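Local coordinates for protein protoporphyrinogen oxidase (Exiguobacterium sibiricum, PDB 3LOV) that probably oxidises coproporphyrinogen III to coproporphyrin III with oxygen in heme b biosynthesis, as an FAD-dependent flavoprotein, at residues F116-E126 with D160-E168; P144-R155 with I179-Y188. One frame throughout, in Å; residues are numbered along the deposited sequence.

How the contacts relate
Contacts 1 and 2 interleave along the chain: the order is 116-126, 144-155, 160-168, 179-188, so the two cross, with centres 20 Å apart and on the same side of the chain's centre. Helix 160-172 is common ground: in contact 1 it meets the loop and first turn leading into helix 124-135, while its other residues reach contact 2, where Glu164 pairs with Arg155 and Ile167 packs on Ile179. Contact 1 thus ties the start of helix 124-135 to helix 160-172, and contact 2 ties the start of helix 150-158 to the loop before helix 189-198, all within the flavin-containing amine oxidoreductase chain, contact 2 lying nearer the FAD.

Contact 1: residues F116-E126 with D160-E168; sequences FRQTTLLTEEE and DALVEKLIE
Ala161, in the first turn of helix 160-172, sets its methyl against the aliphatic part of Glu126, with CB 3.6 Å from Glu126 CG. One residue on, Leu162 has its CG anti to the backbone N (chi1 -176°), which carries CD1 into the angle between Phe116 and Leu122. Leu162 CD1 lies 3.6 Å from Phe116 CZ, oblique to the ring, and 4.1 Å from Leu122 CD2, the two leucine side chains crossing at about a right angle. Lys165 runs extended beyond CG past the other branch of Leu122, its CB and CD both near CD1, and its CD rests 3.6 Å from the carbonyl O of Leu121. Its NZ ends in a salt bridge with Glu126, 3.0 Å from OE1 on the syn side, with a weak second bond to OE2. The same OE1 accepts from Thr123 N on its anti side, 32° out of the carboxylate plane, while Thr123 OG1 takes Glu126 N at 3.1 Å: a capping box that starts helix 124-135 and fixes the carboxylate where the lysine can reach it. Leu166 follows, its two methyls divided between neighbours: CD1 is 3.9 Å from Leu121 CD2, and CD2 meets the edge of the Phe116 ring at CE1. Ile92 of strand 90-94 touches both leucines, Leu121 and Leu166.

Contact 2: residues P144-R155 with I179-Y188; sequences PEQDIPLGEYLR and IDQMSTFATY
Asp147 and the backbone of Ser183 to Phe185 form the polar centre of this contact, in which a single beta bridge, Pro149 with Ser183, lies at the N-cap of helix 150-158. Asp147 OD1 takes Phe185 N at 3.0 Å in a nearly straight bond (176°), approached from above the carboxylate plane, and has a weak second bond from Thr184 N. Asp147 OD2 and Ser183 OG are modelled so close together that the details of their bond are doubtful; Ser183 OG also accepts from Ala186 N, an ST motif. Ile148 O is gripped twice by Thr184, by N and by OG1, from opposite faces of its carbonyl plane; OG1, at 2.7 Å from Ile148 O, is placed anti to the carbonyl carbon of its own residue (chi1 -62°). Beyond the bridge, Leu150 N donates to Met182 O and Gly151 N to Ile179 O, so the first turn of the helix is pinned by the loop.

At one end, Phe185 lays a ring face under Asp147 CA, a CH-pi contact, while carbonyls of Pro144 and Glu145 lie at the ring edge. At the other, Arg155 grips Asp180 side-on: NE meets OD1 and NH2 meets OD2, each at 3.0 Å on a syn lone pair. Arg155 NH1 also pairs with Asp160 and Glu164, so this guanidinium joins three acids. A methionine in its place would probably leave Asp180 without its mate and set its carboxylate free to turn. Apolar packing fills in between: Leu150 CD2 approaches Ile179, selenomethionine Met182 and Tyr188, whose ring meets that of Phe191 with the planes about 15° apart. Tyr153 hydrogen-bonds Glu195 through OH, and its CD2 lies 4.0 Å from Thr184 CG2.

Contact 1: residues F116-E126 with D160-E168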
loop_
_atom_site.group_PDB
_atom_site.type_symbol
_atom_site.label_atom_id
_atom_site.label_comp_id
_atom_site.label_asym_id
_atom_site.label_seq_id
_atom_site.Cartn_x
_atom_site.Cartn_y
_atom_site.Cartn_z
ATOM N N PHE A 116 20.200 3.670 21.441
ATOM C CA PHE A 116 18.750 3.746 21.507
ATOM C C PHE A 116 18.245 4.602 22.650
ATOM O O PHE A 116 17.280 5.359 22.486
ATOM C CB PHE A 116 18.097 2.370 21.633
ATOM C CG PHE A 116 16.618 2.451 21.669
ATOM C CD1 PHE A 116 15.908 2.706 20.488
ATOM C CD2 PHE A 116 15.935 2.359 22.876
ATOM C CE1 PHE A 116 14.517 2.839 20.511
ATOM C CE2 PHE A 116 14.550 2.490 22.919
ATOM C CZ PHE A 116 13.837 2.734 21.742
ATOM N N ARG A 117 18.866 4.465 23.807
ATOM C CA ARG A 117 18.378 5.155 25.002
ATOM C C ARG A 117 18.746 6.654 25.064
ATOM O O ARG A 117 18.474 7.324 26.065
ATOM C CB ARG A 117 18.888 4.448 26.246
ATOM C CG ARG A 117 18.372 3.035 26.373
ATOM C CD ARG A 117 19.011 2.315 27.536
ATOM N NE ARG A 117 18.613 2.897 28.822
ATOM C CZ ARG A 117 18.601 2.243 29.984
ATOM N NH1 ARG A 117 18.960 0.962 30.069
ATOM N NH2 ARG A 117 18.198 2.872 31.074
ATOM N N GLN A 118 19.372 7.159 24.003
ATOM C CA GLN A 118 19.502 8.589 23.775
ATOM C C GLN A 118 18.152 9.233 23.369
ATOM O O GLN A 118 18.000 10.459 23.422
ATOM C CB GLN A 118 20.528 8.866 22.685
ATOM C CG GLN A 118 21.915 8.285 22.977
ATOM C CD GLN A 118 22.986 8.753 21.994
ATOM O OE1 GLN A 118 22.763 9.662 21.194
ATOM N NE2 GLN A 118 24.159 8.132 22.061
ATOM N N THR A 119 17.191 8.405 22.944
ATOM C CA THR A 119 15.906 8.901 22.521
ATOM C C THR A 119 15.119 9.639 23.597
ATOM O O THR A 119 15.113 9.245 24.759
ATOM C CB THR A 119 15.004 7.796 21.987
ATOM O OG1 THR A 119 13.919 8.431 21.328
ATOM C CG2 THR A 119 14.494 6.836 23.119
ATOM N N THR A 120 14.442 10.703 23.145
ATOM C CA THR A 120 13.507 11.486 23.928
ATOM C C THR A 120 12.062 10.995 23.757
ATOM O O THR A 120 11.141 11.555 24.313
ATOM C CB THR A 120 13.611 13.016 23.529
ATOM O OG1 THR A 120 13.539 13.162 22.097
ATOM C CG2 THR A 120 14.924 13.624 24.012
ATOM N N LEU A 121 11.865 9.921 23.012
ATOM C CA LEU A 121 10.531 9.513 22.610
ATOM C C LEU A 121 9.857 8.776 23.752
ATOM O O LEU A 121 8.633 8.799 23.895
ATOM C CB LEU A 121 10.649 8.644 21.349
ATOM C CG LEU A 121 9.510 8.304 20.399
ATOM C CD1 LEU A 121 8.601 9.465 20.082
ATOM C CD2 LEU A 121 10.173 7.774 19.134
ATOM N N LEU A 122 10.666 8.114 24.571
ATOM C CA LEU A 122 10.170 7.419 25.754
ATOM C C LEU A 122 10.742 8.128 26.997
ATOM O O LEU A 122 11.777 8.776 26.938
ATOM C CB LEU A 122 10.607 5.947 25.709
ATOM C CG LEU A 122 9.650 4.998 24.975
ATOM C CD1 LEU A 122 9.469 5.444 23.523
ATOM C CD2 LEU A 122 10.115 3.519 25.061
ATOM N N THR A 123 10.057 8.013 28.116
ATOM C CA THR A 123 10.608 8.490 29.381
ATOM C C THR A 123 11.742 7.551 29.840
ATOM O O THR A 123 11.894 6.426 29.328
ATOM C CB THR A 123 9.557 8.471 30.467
ATOM O OG1 THR A 123 9.237 7.095 30.748
ATOM C CG2 THR A 123 8.263 9.290 30.022
ATOM N N GLU A 124 12.508 8.002 30.828
ATOM C CA GLU A 124 13.637 7.237 31.372
ATOM C C GLU A 124 13.147 5.899 31.878
ATOM O O GLU A 124 13.756 4.857 31.643
ATOM C CB GLU A 124 14.297 7.982 32.548
ATOM C CG GLU A 124 15.487 7.236 33.155
ATOM C CD GLU A 124 16.513 6.835 32.104
ATOM O OE1 GLU A 124 16.943 7.720 31.342
ATOM O OE2 GLU A 124 16.883 5.639 32.030
ATOM N N GLU A 125 12.034 5.942 32.600
ATOM C CA GLU A 125 11.460 4.747 33.143
ATOM C C GLU A 125 11.042 3.762 32.055
ATOM O O GLU A 125 11.288 2.563 32.178
ATOM C CB GLU A 125 10.260 5.098 34.006
ATOM C CG GLU A 125 9.433 3.911 34.414
ATOM C CD GLU A 125 8.480 4.199 35.565
ATOM O OE1 GLU A 125 8.578 5.281 36.191
ATOM O OE2 GLU A 125 7.637 3.318 35.850
ATOM N N GLU A 126 10.381 4.252 31.011
ATOM C CA GLU A 126 10.004 3.385 29.873
ATOM C C GLU A 126 11.264 2.778 29.216
ATOM O O GLU A 126 11.288 1.601 28.909
ATOM C CB GLU A 126 9.196 4.168 28.834
ATOM C CG GLU A 126 7.784 4.443 29.272
ATOM C CD GLU A 126 7.127 5.604 28.541
ATOM O OE1 GLU A 126 7.809 6.404 27.851
ATOM O OE2 GLU A 126 5.897 5.718 28.699
ATOM N N ASP A 160 4.149 -1.973 26.343
ATOM C CA ASP A 160 3.126 -1.174 25.660
ATOM C C ASP A 160 3.645 0.150 25.156
ATOM O O ASP A 160 3.333 0.548 24.020
ATOM C CB ASP A 160 1.934 -0.906 26.575
ATOM C CG ASP A 160 1.187 -2.151 26.952
ATOM O OD1 ASP A 160 1.002 -3.092 26.129
ATOM O OD2 ASP A 160 0.717 -2.181 28.096
ATOM N N ALA A 161 4.452 0.827 25.967
ATOM C CA ALA A 161 4.996 2.116 25.582
ATOM C C ALA A 161 5.746 2.077 24.249
ATOM O O ALA A 161 5.541 2.930 23.377
ATOM C CB ALA A 161 5.931 2.675 26.711
ATOM N N LEU A 162 6.640 1.108 24.074
ATOM C CA LEU A 162 7.462 1.092 22.827
ATOM C C LEU A 162 6.565 0.764 21.612
ATOM O O LEU A 162 6.698 1.342 20.536
ATOM C CB LEU A 162 8.629 0.099 22.942
ATOM C CG LEU A 162 9.646 0.008 21.771
ATOM C CD1 LEU A 162 10.505 1.246 21.697
ATOM C CD2 LEU A 162 10.545 -1.269 21.886
ATOM N N VAL A 163 5.671 -0.187 21.785
ATOM C CA VAL A 163 4.738 -0.541 20.716
ATOM C C VAL A 163 3.900 0.667 20.288
ATOM O O VAL A 163 3.801 0.990 19.085
ATOM C CB VAL A 163 3.814 -1.698 21.152
ATOM C CG1 VAL A 163 2.618 -1.799 20.224
ATOM C CG2 VAL A 163 4.588 -2.982 21.168
ATOM N N GLU A 164 3.347 1.373 21.280
ATOM C CA GLU A 164 2.486 2.543 21.005
ATOM C C GLU A 164 3.175 3.761 20.480
ATOM O O GLU A 164 2.704 4.367 19.527
ATOM C CB GLU A 164 1.705 2.937 22.273
ATOM C CG GLU A 164 0.787 1.869 22.645
ATOM C CD GLU A 164 0.154 2.016 23.994
ATOM O OE1 GLU A 164 0.248 3.094 24.622
ATOM O OE2 GLU A 164 -0.450 1.030 24.404
ATOM N N LYS A 165 4.296 4.127 21.100
ATOM C CA LYS A 165 4.995 5.364 20.787
ATOM C C LYS A 165 5.918 5.251 19.589
ATOM O O LYS A 165 6.237 6.274 18.945
ATOM C CB LYS A 165 5.807 5.872 22.001
ATOM C CG LYS A 165 4.931 6.259 23.193
ATOM C CD LYS A 165 5.766 6.728 24.397
ATOM C CE LYS A 165 4.870 7.312 25.484
ATOM N NZ LYS A 165 5.645 8.071 26.527
ATOM N N LEU A 166 6.412 4.051 19.297
ATOM C CA LEU A 166 7.375 3.924 18.171
ATOM C C LEU A 166 6.986 2.910 17.083
ATOM O O LEU A 166 6.927 3.267 15.903
ATOM C CB LEU A 166 8.775 3.646 18.704
ATOM C CG LEU A 166 9.821 3.475 17.601
ATOM C CD1 LEU A 166 9.885 4.705 16.693
ATOM C CD2 LEU A 166 11.171 3.102 18.220
ATOM N N ILE A 167 6.702 1.664 17.465
ATOM C CA ILE A 167 6.582 0.583 16.485
ATOM C C ILE A 167 5.343 0.753 15.613
ATOM O O ILE A 167 5.412 0.700 14.396
ATOM C CB ILE A 167 6.498 -0.785 17.131
ATOM C CG1 ILE A 167 7.649 -1.018 18.126
ATOM C CG2 ILE A 167 6.553 -1.883 16.059
ATOM C CD1 ILE A 167 8.980 -1.003 17.527
ATOM N N GLU A 168 4.201 0.972 16.237
ATOM C CA GLU A 168 2.981 1.167 15.473
ATOM C C GLU A 168 3.078 2.268 14.446
ATOM O O GLU A 168 2.796 2.022 13.278
ATOM C CB GLU A 168 1.743 1.355 16.381
ATOM C CG GLU A 168 0.472 1.604 15.593
ATOM C CD GLU A 168 -0.771 1.436 16.473
ATOM O OE1 GLU A 168 -0.870 2.154 17.485
ATOM O OE2 GLU A 168 -1.597 0.570 16.179
#

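Contact 2: residues P144-R155 with I179-Y188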
loop_
_atom_site.group_PDB
_atom_site.type_symbol
_atom_site.label_atom_id
_atom_site.label_comp_id
_atom_site.label_asym_id
_atom_site.label_seq_id
_atom_site.Cartn_x
_atom_site.Cartn_y
_atom_site.Cartn_z
ATOM N N PRO A 144 5.221 -18.095 19.005
ATOM C CA PRO A 144 3.873 -18.467 18.525
ATOM C C PRO A 144 3.943 -19.514 17.415
ATOM O O PRO A 144 4.693 -19.352 16.456
ATOM C CB PRO A 144 3.278 -17.146 18.025
ATOM C CG PRO A 144 4.495 -16.289 17.700
ATOM C CD PRO A 144 5.619 -16.736 18.597
ATOM N N GLU A 145 3.212 -20.608 17.612
ATOM C CA GLU A 145 3.046 -21.654 16.599
ATOM C C GLU A 145 2.002 -21.268 15.565
ATOM O O GLU A 145 2.224 -21.429 14.385
ATOM C CB GLU A 145 2.605 -22.961 17.247
ATOM C CG GLU A 145 3.706 -23.675 18.007
ATOM C CD GLU A 145 3.438 -25.166 18.122
ATOM O OE1 GLU A 145 3.658 -25.891 17.118
ATOM O OE2 GLU A 145 3.002 -25.606 19.208
ATOM N N GLN A 146 0.863 -20.772 16.026
ATOM C CA GLN A 146 -0.197 -20.252 15.155
ATOM C C GLN A 146 -0.021 -18.731 15.041
ATOM O O GLN A 146 0.462 -18.078 15.980
ATOM C CB GLN A 146 -1.580 -20.514 15.743
ATOM C CG GLN A 146 -1.719 -21.724 16.701
ATOM C CD GLN A 146 -1.527 -23.058 16.006
ATOM O OE1 GLN A 146 -0.815 -23.940 16.507
ATOM N NE2 GLN A 146 -2.163 -23.217 14.842
ATOM N N ASP A 147 -0.465 -18.152 13.924
ATOM C CA ASP A 147 -0.408 -16.706 13.750
ATOM C C ASP A 147 -1.152 -15.963 14.855
ATOM O O ASP A 147 -2.200 -16.403 15.283
ATOM C CB ASP A 147 -0.970 -16.324 12.382
ATOM C CG ASP A 147 -0.525 -14.937 11.948
ATOM O OD1 ASP A 147 0.385 -14.374 12.589
ATOM O OD2 ASP A 147 -1.068 -14.401 10.964
ATOM N N ILE A 148 -0.602 -14.850 15.352
ATOM C CA ILE A 148 -1.327 -13.998 16.295
ATOM C C ILE A 148 -1.080 -12.581 15.823
ATOM O O ILE A 148 -0.159 -12.359 15.022
ATOM C CB ILE A 148 -0.838 -14.122 17.760
ATOM C CG1 ILE A 148 0.693 -13.958 17.832
ATOM C CG2 ILE A 148 -1.362 -15.443 18.405
ATOM C CD1 ILE A 148 1.277 -13.871 19.301
ATOM N N PRO A 149 -1.887 -11.615 16.296
ATOM C CA PRO A 149 -1.636 -10.219 15.910
ATOM C C PRO A 149 -0.262 -9.723 16.390
ATOM O O PRO A 149 0.208 -10.152 17.456
ATOM C CB PRO A 149 -2.751 -9.440 16.630
ATOM C CG PRO A 149 -3.789 -10.460 16.995
ATOM C CD PRO A 149 -3.108 -11.776 17.110
ATOM N N LEU A 150 0.324 -8.792 15.637
ATOM C CA LEU A 150 1.665 -8.264 15.880
ATOM C C LEU A 150 1.782 -7.681 17.283
ATOM O O LEU A 150 2.814 -7.836 17.956
ATOM C CB LEU A 150 2.029 -7.213 14.817
ATOM C CG LEU A 150 3.491 -6.756 14.633
ATOM C CD1 LEU A 150 4.457 -7.936 14.561
ATOM C CD2 LEU A 150 3.626 -5.874 13.402
ATOM N N GLY A 151 0.723 -6.987 17.681
ATOM C CA GLY A 151 0.654 -6.311 18.955
ATOM C C GLY A 151 0.578 -7.288 20.110
ATOM O O GLY A 151 1.101 -7.026 21.192
ATOM N N GLU A 152 -0.115 -8.389 19.898
ATOM C CA GLU A 152 -0.115 -9.457 20.866
ATOM C C GLU A 152 1.272 -10.122 20.940
ATOM O O GLU A 152 1.699 -10.497 22.009
ATOM C CB GLU A 152 -1.169 -10.477 20.486
ATOM C CG GLU A 152 -1.507 -11.499 21.514
ATOM C CD GLU A 152 -2.740 -12.342 21.105
ATOM O OE1 GLU A 152 -3.698 -11.776 20.558
ATOM O OE2 GLU A 152 -2.742 -13.564 21.349
ATOM N N TYR A 153 1.966 -10.258 19.810
ATOM C CA TYR A 153 3.294 -10.830 19.811
ATOM C C TYR A 153 4.272 -9.892 20.448
ATOM O O TYR A 153 5.080 -10.304 21.266
ATOM C CB TYR A 153 3.743 -11.120 18.380
ATOM C CG TYR A 153 5.188 -11.488 18.229
ATOM C CD1 TYR A 153 5.677 -12.651 18.742
ATOM C CD2 TYR A 153 6.051 -10.683 17.509
ATOM C CE1 TYR A 153 7.020 -13.020 18.572
ATOM C CE2 TYR A 153 7.355 -11.025 17.337
ATOM C CZ TYR A 153 7.841 -12.196 17.875
ATOM O OH TYR A 153 9.160 -12.512 17.688
ATOM N N LEU A 154 4.245 -8.634 20.036
ATOM C CA LEU A 154 5.224 -7.660 20.475
ATOM C C LEU A 154 5.058 -7.108 21.911
ATOM O O LEU A 154 6.059 -6.873 22.595
ATOM C CB LEU A 154 5.306 -6.487 19.468
ATOM C CG LEU A 154 5.897 -6.723 18.072
ATOM C CD1 LEU A 154 5.854 -5.436 17.283
ATOM C CD2 LEU A 154 7.345 -7.248 18.141
ATOM N N ARG A 155 3.820 -6.875 22.377
ATOM C CA ARG A 155 3.622 -6.183 23.636
ATOM C C ARG A 155 4.232 -6.927 24.845
ATOM O O ARG A 155 4.872 -6.317 25.693
ATOM C CB ARG A 155 2.132 -5.846 23.892
ATOM C CG ARG A 155 1.639 -4.645 23.068
ATOM C CD ARG A 155 0.147 -4.524 23.104
ATOM N NE ARG A 155 -0.341 -3.455 22.247
ATOM C CZ ARG A 155 -0.424 -2.172 22.579
ATOM N NH1 ARG A 155 -0.049 -1.728 23.774
ATOM N NH2 ARG A 155 -0.851 -1.316 21.677
ATOM N N ILE A 179 -1.590 -1.901 14.698
ATOM C CA ILE A 179 -0.656 -2.947 15.055
ATOM C C ILE A 179 -1.341 -4.148 15.751
ATOM O O ILE A 179 -0.926 -5.300 15.551
ATOM C CB ILE A 179 0.531 -2.401 15.901
ATOM C CG1 ILE A 179 1.714 -3.370 15.845
ATOM C CG2 ILE A 179 0.131 -2.177 17.353
ATOM C CD1 ILE A 179 3.061 -2.721 16.188
ATOM N N ASP A 180 -2.400 -3.905 16.541
ATOM C CA ASP A 180 -3.024 -4.993 17.321
ATOM C C ASP A 180 -3.965 -5.909 16.516
ATOM O O ASP A 180 -4.535 -6.858 17.073
ATOM C CB ASP A 180 -3.769 -4.439 18.559
ATOM C CG ASP A 180 -2.809 -3.913 19.624
ATOM O OD1 ASP A 180 -1.934 -4.686 20.062
ATOM O OD2 ASP A 180 -2.903 -2.717 20.002
ATOM N N GLN A 181 -4.158 -5.634 15.233
ATOM C CA GLN A 181 -4.992 -6.531 14.382
ATOM C C GLN A 181 -4.222 -7.228 13.226
ATOM O O GLN A 181 -4.571 -8.364 12.825
ATOM C CB GLN A 181 -6.186 -5.746 13.798
ATOM C CG GLN A 181 -7.024 -4.979 14.846
ATOM C CD GLN A 181 -8.263 -4.375 14.248
ATOM O OE1 GLN A 181 -8.698 -4.749 13.139
ATOM N NE2 GLN A 181 -8.861 -3.446 14.975
HETATM N N MSE A 182 -3.170 -6.561 12.742
HETATM C CA MSE A 182 -2.297 -7.064 11.655
HETATM C C MSE A 182 -1.721 -8.418 12.051
HETATM O O MSE A 182 -1.442 -8.639 13.201
HETATM C CB MSE A 182 -1.081 -6.183 11.482
HETATM C CG MSE A 182 -1.164 -4.875 10.750
HETATM SE SE MSE A 182 0.609 -4.039 11.168
HETATM C CE MSE A 182 -0.226 -2.310 11.036
ATOM N N SER A 183 -1.512 -9.287 11.080
ATOM C CA SER A 183 -0.875 -10.590 11.290
ATOM C C SER A 183 0.630 -10.435 11.606
ATOM O O SER A 183 1.286 -9.510 11.150
ATOM C CB SER A 183 -1.049 -11.438 10.032
ATOM O OG SER A 183 -0.056 -12.456 9.916
ATOM N N THR A 184 1.162 -11.329 12.412
ATOM C CA THR A 184 2.588 -11.353 12.656
ATOM C C THR A 184 3.238 -12.090 11.477
ATOM O O THR A 184 4.153 -11.569 10.833
ATOM C CB THR A 184 2.899 -12.066 13.968
ATOM O OG1 THR A 184 2.297 -11.355 15.044
ATOM C CG2 THR A 184 4.382 -12.141 14.212
ATOM N N PHE A 185 2.760 -13.301 11.186
ATOM C CA PHE A 185 3.423 -14.160 10.194
ATOM C C PHE A 185 3.391 -13.550 8.789
ATOM O O PHE A 185 4.329 -13.731 8.017
ATOM C CB PHE A 185 2.827 -15.570 10.149
ATOM C CG PHE A 185 3.062 -16.395 11.372
ATOM C CD1 PHE A 185 3.814 -15.929 12.449
ATOM C CD2 PHE A 185 2.514 -17.668 11.452
ATOM C CE1 PHE A 185 4.015 -16.726 13.571
ATOM C CE2 PHE A 185 2.709 -18.443 12.565
ATOM C CZ PHE A 185 3.465 -17.965 13.628
ATOM N N ALA A 186 2.345 -12.790 8.482
ATOM C CA ALA A 186 2.195 -12.236 7.155
ATOM C C ALA A 186 2.924 -10.923 6.993
ATOM O O ALA A 186 3.064 -10.449 5.877
ATOM C CB ALA A 186 0.696 -12.078 6.774
ATOM N N THR A 187 3.398 -10.312 8.072
ATOM C CA THR A 187 3.986 -8.977 7.949
ATOM C C THR A 187 5.468 -9.021 8.297
ATOM O O THR A 187 6.268 -8.498 7.568
ATOM C CB THR A 187 3.288 -7.921 8.879
ATOM O OG1 THR A 187 3.499 -8.285 10.238
ATOM C CG2 THR A 187 1.780 -7.810 8.632
ATOM N N TYR A 188 5.820 -9.621 9.434
ATOM C CA TYR A 188 7.203 -9.669 9.881
ATOM C C TYR A 188 7.614 -11.074 10.383
ATOM O O TYR A 188 8.059 -11.225 11.527
ATOM C CB TYR A 188 7.446 -8.545 10.930
ATOM C CG TYR A 188 7.270 -7.158 10.301
ATOM C CD1 TYR A 188 8.309 -6.553 9.582
ATOM C CD2 TYR A 188 6.043 -6.480 10.367
ATOM C CE1 TYR A 188 8.139 -5.301 8.979
ATOM C CE2 TYR A 188 5.860 -5.233 9.762
ATOM C CZ TYR A 188 6.909 -4.644 9.078
ATOM O OH TYR A 188 6.745 -3.408 8.488
#